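Local coordinates for fibrinogen alpha subunit (Gallus gallus, PDB 1M1J), which probably forms, once cut by thrombin and together with the beta and gamma chains, the fibrin polymer that makes up the insoluble matrix of blood clots, at residues 83-86 and 87-91; 138-141 and 142-145. All blocks are in the same frame, centred on the assembly; numbering follows the deposited sequence.

Contact 1 (83-86 and 87-91); sequences TSNR and VIVET
Val87 CG2 lies over one face of the Arg86 guanidinium, 3.5 Å from CZ, while Glu90 OE1 stands at the edge of the same group, in its plane. The edge contact is a salt bridge between residues four apart on one helix, with Arg86 NH1 3.4 Å from Glu90 OE1, a loose pairing for opposite charges. Both Arg86 and Glu90 are exposed. The two side chains run side by side and point the same way, but the carboxylate plane is turned 67° from the guanidinium plane, so the ion pair is made through one oxygen rather than as a flat two-point pairing. Arg86 CG sits between its own backbone N and carbonyl carbon (chi1 72°), and from there the extended chain to NE carries the guanidinium past the Val87 side chain.

Beneath the bridge, the backbone joins the same two residues: Glu90 N donates to Arg86 O at 2.8 Å, with an N-H...O angle of 162°. One residue earlier along the helix, Val89 N reaches Asn85 O at 3.4 Å in a weak bond, and Asn85 and Val89 lie alongside each other, OD1 3.9 Å from CG2. The helix is kinked where the N atoms of Val87, Ile88 and Thr91 make no bond to the preceding turn.

The segment belongs to the early part of helix 82-160, in the long three-chain coiled coil. Buried Ile88 packs on apolar side chains of two other chains, and Ser84 and Thr91 rest on apolar side chains of one of them.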
ATOM      1  N   THR D  83       1.918  45.194  24.673  1.00 94.70           N
ATOM      2  CA  THR D  83       1.544  46.432  23.989  1.00 93.95           C
ATOM      3  C   THR D  83       0.249  46.954  24.612  1.00 96.41           C
ATOM      4  O   THR D  83      -0.465  47.774  24.029  1.00 94.18           O
ATOM      5  CB  THR D  83       1.307  46.187  22.475  1.00 95.98           C
ATOM      6  OG1 THR D  83       0.843  47.394  21.857  1.00 96.85           O
ATOM      7  CG2 THR D  83       0.264  45.098  22.263  1.00 98.89           C
ATOM      8  N   SER D  84      -0.046  46.454  25.807  1.00 95.90           N
ATOM      9  CA  SER D  84      -1.240  46.833  26.541  1.00 91.92           C
ATOM     10  C   SER D  84      -0.807  47.127  27.969  1.00 88.07           C
ATOM     11  O   SER D  84      -1.478  47.855  28.694  1.00 88.17           O
ATOM     12  CB  SER D  84      -2.255  45.686  26.517  1.00 91.77           C
ATOM     13  OG  SER D  84      -3.476  46.058  27.130  1.00 93.01           O
ATOM     14  N   ASN D  85       0.325  46.550  28.364  1.00 85.48           N
ATOM     15  CA  ASN D  85       0.869  46.762  29.699  1.00 86.34           C
ATOM     16  C   ASN D  85       1.612  48.087  29.700  1.00 93.56           C
ATOM     17  O   ASN D  85       1.876  48.660  30.757  1.00 97.70           O
ATOM     18  CB  ASN D  85       1.822  45.627  30.082  1.00 81.28           C
ATOM     19  CG  ASN D  85       2.639  45.940  31.325  1.00 83.25           C
ATOM     20  OD1 ASN D  85       3.506  46.815  31.305  1.00 89.57           O
ATOM     21  ND2 ASN D  85       2.365  45.229  32.416  1.00 76.84           N
ATOM     22  N   ARG D  86       1.952  48.572  28.509  1.00 98.95           N
ATOM     23  CA  ARG D  86       2.647  49.846  28.390  1.00103.42           C
ATOM     24  C   ARG D  86       1.626  50.949  28.115  1.00101.65           C
ATOM     25  O   ARG D  86       1.645  51.993  28.772  1.00103.09           O
ATOM     26  CB  ARG D  86       3.692  49.808  27.262  1.00108.77           C
ATOM     27  CG  ARG D  86       3.107  49.802  25.853  1.00118.71           C
ATOM     28  CD  ARG D  86       4.171  50.055  24.793  1.00118.56           C
ATOM     29  NE  ARG D  86       3.606  50.088  23.444  1.00120.62           N
ATOM     30  CZ  ARG D  86       2.736  50.998  23.014  1.00118.77           C
ATOM     31  NH1 ARG D  86       2.320  51.964  23.823  1.00119.08           N
ATOM     32  NH2 ARG D  86       2.276  50.942  21.771  1.00114.72           N
ATOM     33  N   VAL D  87       0.726  50.712  27.158  1.00 92.95           N
ATOM     34  CA  VAL D  87      -0.296  51.699  26.811  1.00 86.16           C
ATOM     35  C   VAL D  87      -1.098  52.041  28.060  1.00 87.04           C
ATOM     36  O   VAL D  87      -1.985  52.893  28.032  1.00 86.65           O
ATOM     37  CB  VAL D  87      -1.248  51.178  25.695  1.00 81.39           C
ATOM     38  CG1 VAL D  87      -2.333  52.206  25.393  1.00 65.53           C
ATOM     39  CG2 VAL D  87      -0.457  50.904  24.430  1.00 72.49           C
ATOM     40  N   ILE D  88      -0.772  51.366  29.158  1.00 84.29           N
ATOM     41  CA  ILE D  88      -1.427  51.606  30.434  1.00 87.09           C
ATOM     42  C   ILE D  88      -0.461  52.353  31.343  1.00 84.62           C
ATOM     43  O   ILE D  88      -0.817  53.376  31.930  1.00 88.72           O
ATOM     44  CB  ILE D  88      -1.856  50.286  31.111  1.00 92.24           C
ATOM     45  CG1 ILE D  88      -3.078  49.716  30.387  1.00100.25           C
ATOM     46  CG2 ILE D  88      -2.178  50.523  32.578  1.00 89.09           C
ATOM     47  CD1 ILE D  88      -3.575  48.400  30.948  1.00107.92           C
ATOM     48  N   VAL D  89       0.764  51.848  31.452  1.00 79.76           N
ATOM     49  CA  VAL D  89       1.770  52.498  32.284  1.00 82.00           C
ATOM     50  C   VAL D  89       1.961  53.948  31.833  1.00 82.52           C
ATOM     51  O   VAL D  89       2.264  54.828  32.642  1.00 77.16           O
ATOM     52  CB  VAL D  89       3.118  51.747  32.217  1.00 79.52           C
ATOM     53  CG1 VAL D  89       4.197  52.534  32.945  1.00 67.77           C
ATOM     54  CG2 VAL D  89       2.966  50.373  32.848  1.00 77.83           C
ATOM     55  N   GLU D  90       1.769  54.189  30.538  1.00 84.30           N
ATOM     56  CA  GLU D  90       1.904  55.529  29.980  1.00 83.61           C
ATOM     57  C   GLU D  90       0.839  56.454  30.550  1.00 85.51           C
ATOM     58  O   GLU D  90       1.151  57.515  31.093  1.00 93.36           O
ATOM     59  CB  GLU D  90       1.776  55.495  28.455  1.00 79.42           C
ATOM     60  CG  GLU D  90       2.830  54.654  27.761  1.00 88.11           C
ATOM     61  CD  GLU D  90       2.842  54.863  26.258  1.00 96.11           C
ATOM     62  OE1 GLU D  90       1.767  54.748  25.626  1.00 97.23           O
ATOM     63  OE2 GLU D  90       3.932  55.139  25.710  1.00 94.32           O
ATOM     64  N   THR D  91      -0.421  56.052  30.420  1.00 81.02           N
ATOM     65  CA  THR D  91      -1.518  56.853  30.932  1.00 82.32           C
ATOM     66  C   THR D  91      -1.462  56.903  32.460  1.00 82.81           C
ATOM     67  O   THR D  91      -1.961  57.844  33.075  1.00 81.91           O
ATOM     68  CB  THR D  91      -2.874  56.296  30.464  1.00 85.93           C
ATOM     69  OG1 THR D  91      -2.912  56.280  29.030  1.00 83.78           O
ATOM     70  CG2 THR D  91      -4.007  57.166  30.974  1.00 90.89           C
TER

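Contact 2 (138-141 and 142-145); sequences QNSI and QEQV
The coiled-coil rod of fibrinogen supplies the setting for this contact, a regular alpha-helical turn in helix 82-160 where Ile141 and Val145, four residues apart, direct branched side chains into the interior. Their CG2 atoms are 4.3 Å apart, a light apolar contact. Ile141 also touches Leu186 of helix 178-191, and both Ile141 and Val145 pack on apolar side chains of another chain. The short helix 178-191, formed where the alpha chain folds back, is consistent with the fourth strand known for this coiled coil.

The backbone is held by successive bonds from N to the carbonyl four residues earlier. Glu143 N binds Asn139 O at 2.9 Å, and Val145 N binds Ile141 O at 2.9 Å. Gln142 N departs from this pattern, making a weak bond to Gln138 O and a second weak, strongly bent one to Asn139 O, three residues back.

Gln144 is buried, and its extended side chain leads away from the preceding turn. Its OE1 takes a weak hydrogen bond from a polar side chain of another subunit, which gives this buried oxygen a partner. On the exposed side, Glu143 holds CG between its backbone N and carbonyl carbon (chi1 63°), a setting that lays the chain back over the preceding turn and leaves Glu143 OE2 3.6 Å from Ser140 CA.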
ATOM      1  N   GLN D 138     -29.814 105.355  68.334  1.00 47.80           N
ATOM      2  CA  GLN D 138     -30.934 106.038  67.706  1.00 49.56           C
ATOM      3  C   GLN D 138     -32.155 106.030  68.608  1.00 54.57           C
ATOM      4  O   GLN D 138     -32.996 106.929  68.530  1.00 58.22           O
ATOM      5  CB  GLN D 138     -31.320 105.412  66.367  1.00 41.65           C
ATOM      6  CG  GLN D 138     -32.378 106.265  65.673  1.00 52.56           C
ATOM      7  CD  GLN D 138     -32.831 105.732  64.337  1.00 60.29           C
ATOM      8  OE1 GLN D 138     -32.019 105.450  63.453  1.00 66.73           O
ATOM      9  NE2 GLN D 138     -34.141 105.607  64.171  1.00 66.06           N
ATOM     10  N   ASN D 139     -32.262 105.017  69.460  1.00 55.49           N
ATOM     11  CA  ASN D 139     -33.405 104.931  70.358  1.00 56.73           C
ATOM     12  C   ASN D 139     -33.300 105.961  71.467  1.00 54.77           C
ATOM     13  O   ASN D 139     -34.234 106.726  71.697  1.00 54.56           O
ATOM     14  CB  ASN D 139     -33.530 103.528  70.964  1.00 60.01           C
ATOM     15  CG  ASN D 139     -33.925 102.479  69.934  1.00 68.00           C
ATOM     16  OD1 ASN D 139     -34.700 102.754  69.009  1.00 65.72           O
ATOM     17  ND2 ASN D 139     -33.403 101.267  70.095  1.00 66.73           N
ATOM     18  N   SER D 140     -32.159 105.977  72.149  1.00 51.26           N
ATOM     19  CA  SER D 140     -31.923 106.912  73.241  1.00 47.89           C
ATOM     20  C   SER D 140     -32.145 108.345  72.734  1.00 50.26           C
ATOM     21  O   SER D 140     -32.756 109.171  73.413  1.00 48.60           O
ATOM     22  CB  SER D 140     -30.496 106.742  73.768  1.00 43.50           C
ATOM     23  OG  SER D 140     -30.374 107.235  75.094  1.00 52.62           O
ATOM     24  N   ILE D 141     -31.651 108.627  71.535  1.00 45.13           N
ATOM     25  CA  ILE D 141     -31.808 109.941  70.924  1.00 45.54           C
ATOM     26  C   ILE D 141     -33.286 110.217  70.657  1.00 48.16           C
ATOM     27  O   ILE D 141     -33.753 111.356  70.753  1.00 42.68           O
ATOM     28  CB  ILE D 141     -31.043 110.017  69.584  1.00 43.15           C
ATOM     29  CG1 ILE D 141     -29.539 110.089  69.847  1.00 30.82           C
ATOM     30  CG2 ILE D 141     -31.519 111.200  68.775  1.00 32.75           C
ATOM     31  CD1 ILE D 141     -28.706 110.055  68.587  1.00 45.31           C
ATOM     32  N   GLN D 142     -34.022 109.168  70.314  1.00 53.46           N
ATOM     33  CA  GLN D 142     -35.442 109.307  70.032  1.00 53.63           C
ATOM     34  C   GLN D 142     -36.233 109.618  71.299  1.00 55.52           C
ATOM     35  O   GLN D 142     -37.151 110.437  71.273  1.00 55.03           O
ATOM     36  CB  GLN D 142     -35.978 108.036  69.375  1.00 51.18           C
ATOM     37  CG  GLN D 142     -37.475 108.057  69.102  1.00 55.59           C
ATOM     38  CD  GLN D 142     -37.922 109.291  68.332  1.00 66.03           C
ATOM     39  OE1 GLN D 142     -38.076 110.372  68.903  1.00 66.04           O
ATOM     40  NE2 GLN D 142     -38.127 109.135  67.026  1.00 46.58           N
ATOM     41  N   GLU D 143     -35.887 108.980  72.413  1.00 47.15           N
ATOM     42  CA  GLU D 143     -36.617 109.254  73.634  1.00 52.24           C
ATOM     43  C   GLU D 143     -36.210 110.616  74.175  1.00 56.84           C
ATOM     44  O   GLU D 143     -36.991 111.283  74.855  1.00 60.57           O
ATOM     45  CB  GLU D 143     -36.408 108.145  74.674  1.00 56.28           C
ATOM     46  CG  GLU D 143     -34.999 107.936  75.174  1.00 70.00           C
ATOM     47  CD  GLU D 143     -34.902 106.721  76.098  1.00 83.83           C
ATOM     48  OE1 GLU D 143     -35.553 106.731  77.164  1.00 91.21           O
ATOM     49  OE2 GLU D 143     -34.184 105.752  75.758  1.00 88.42           O
ATOM     50  N   GLN D 144     -34.991 111.040  73.855  1.00 62.66           N
ATOM     51  CA  GLN D 144     -34.522 112.350  74.286  1.00 53.55           C
ATOM     52  C   GLN D 144     -35.298 113.407  73.496  1.00 50.14           C
ATOM     53  O   GLN D 144     -35.691 114.435  74.041  1.00 48.53           O
ATOM     54  CB  GLN D 144     -33.016 112.497  74.043  1.00 50.36           C
ATOM     55  CG  GLN D 144     -32.471 113.883  74.372  1.00 41.63           C
ATOM     56  CD  GLN D 144     -30.960 113.925  74.400  1.00 49.08           C
ATOM     57  OE1 GLN D 144     -30.323 113.304  75.262  1.00 47.51           O
ATOM     58  NE2 GLN D 144     -30.369 114.654  73.453  1.00 37.60           N
ATOM     59  N   VAL D 145     -35.530 113.148  72.211  1.00 43.61           N
ATOM     60  CA  VAL D 145     -36.283 114.087  71.391  1.00 45.30           C
ATOM     61  C   VAL D 145     -37.711 114.203  71.925  1.00 54.91           C
ATOM     62  O   VAL D 145     -38.402 115.182  71.658  1.00 63.85           O
ATOM     63  CB  VAL D 145     -36.332 113.646  69.913  1.00 33.94           C
ATOM     64  CG1 VAL D 145     -37.305 114.513  69.138  1.00 33.63           C
ATOM     65  CG2 VAL D 145     -34.953 113.767  69.288  1.00 33.08           C
TER

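From the N terminus, the modelled chain passes helix 75-78 and enters helix 82-160, where contact 1 comes almost at once; contact 2 follows some fifty residues later in the same helix. Each joins directly consecutive segments, so neither encloses a loop: the two stand in series, without nesting or crossing. Their centres are 80 Å apart, on opposite sides of the chain's centre, and their nearest atoms are about 64 Å apart. Contact 1 joins turns near the helix start, among neighbouring chains of the coiled coil. Contact 2 lies where the chain, after leaving helix 82-160, has turned back and laid helix 178-191 alongside.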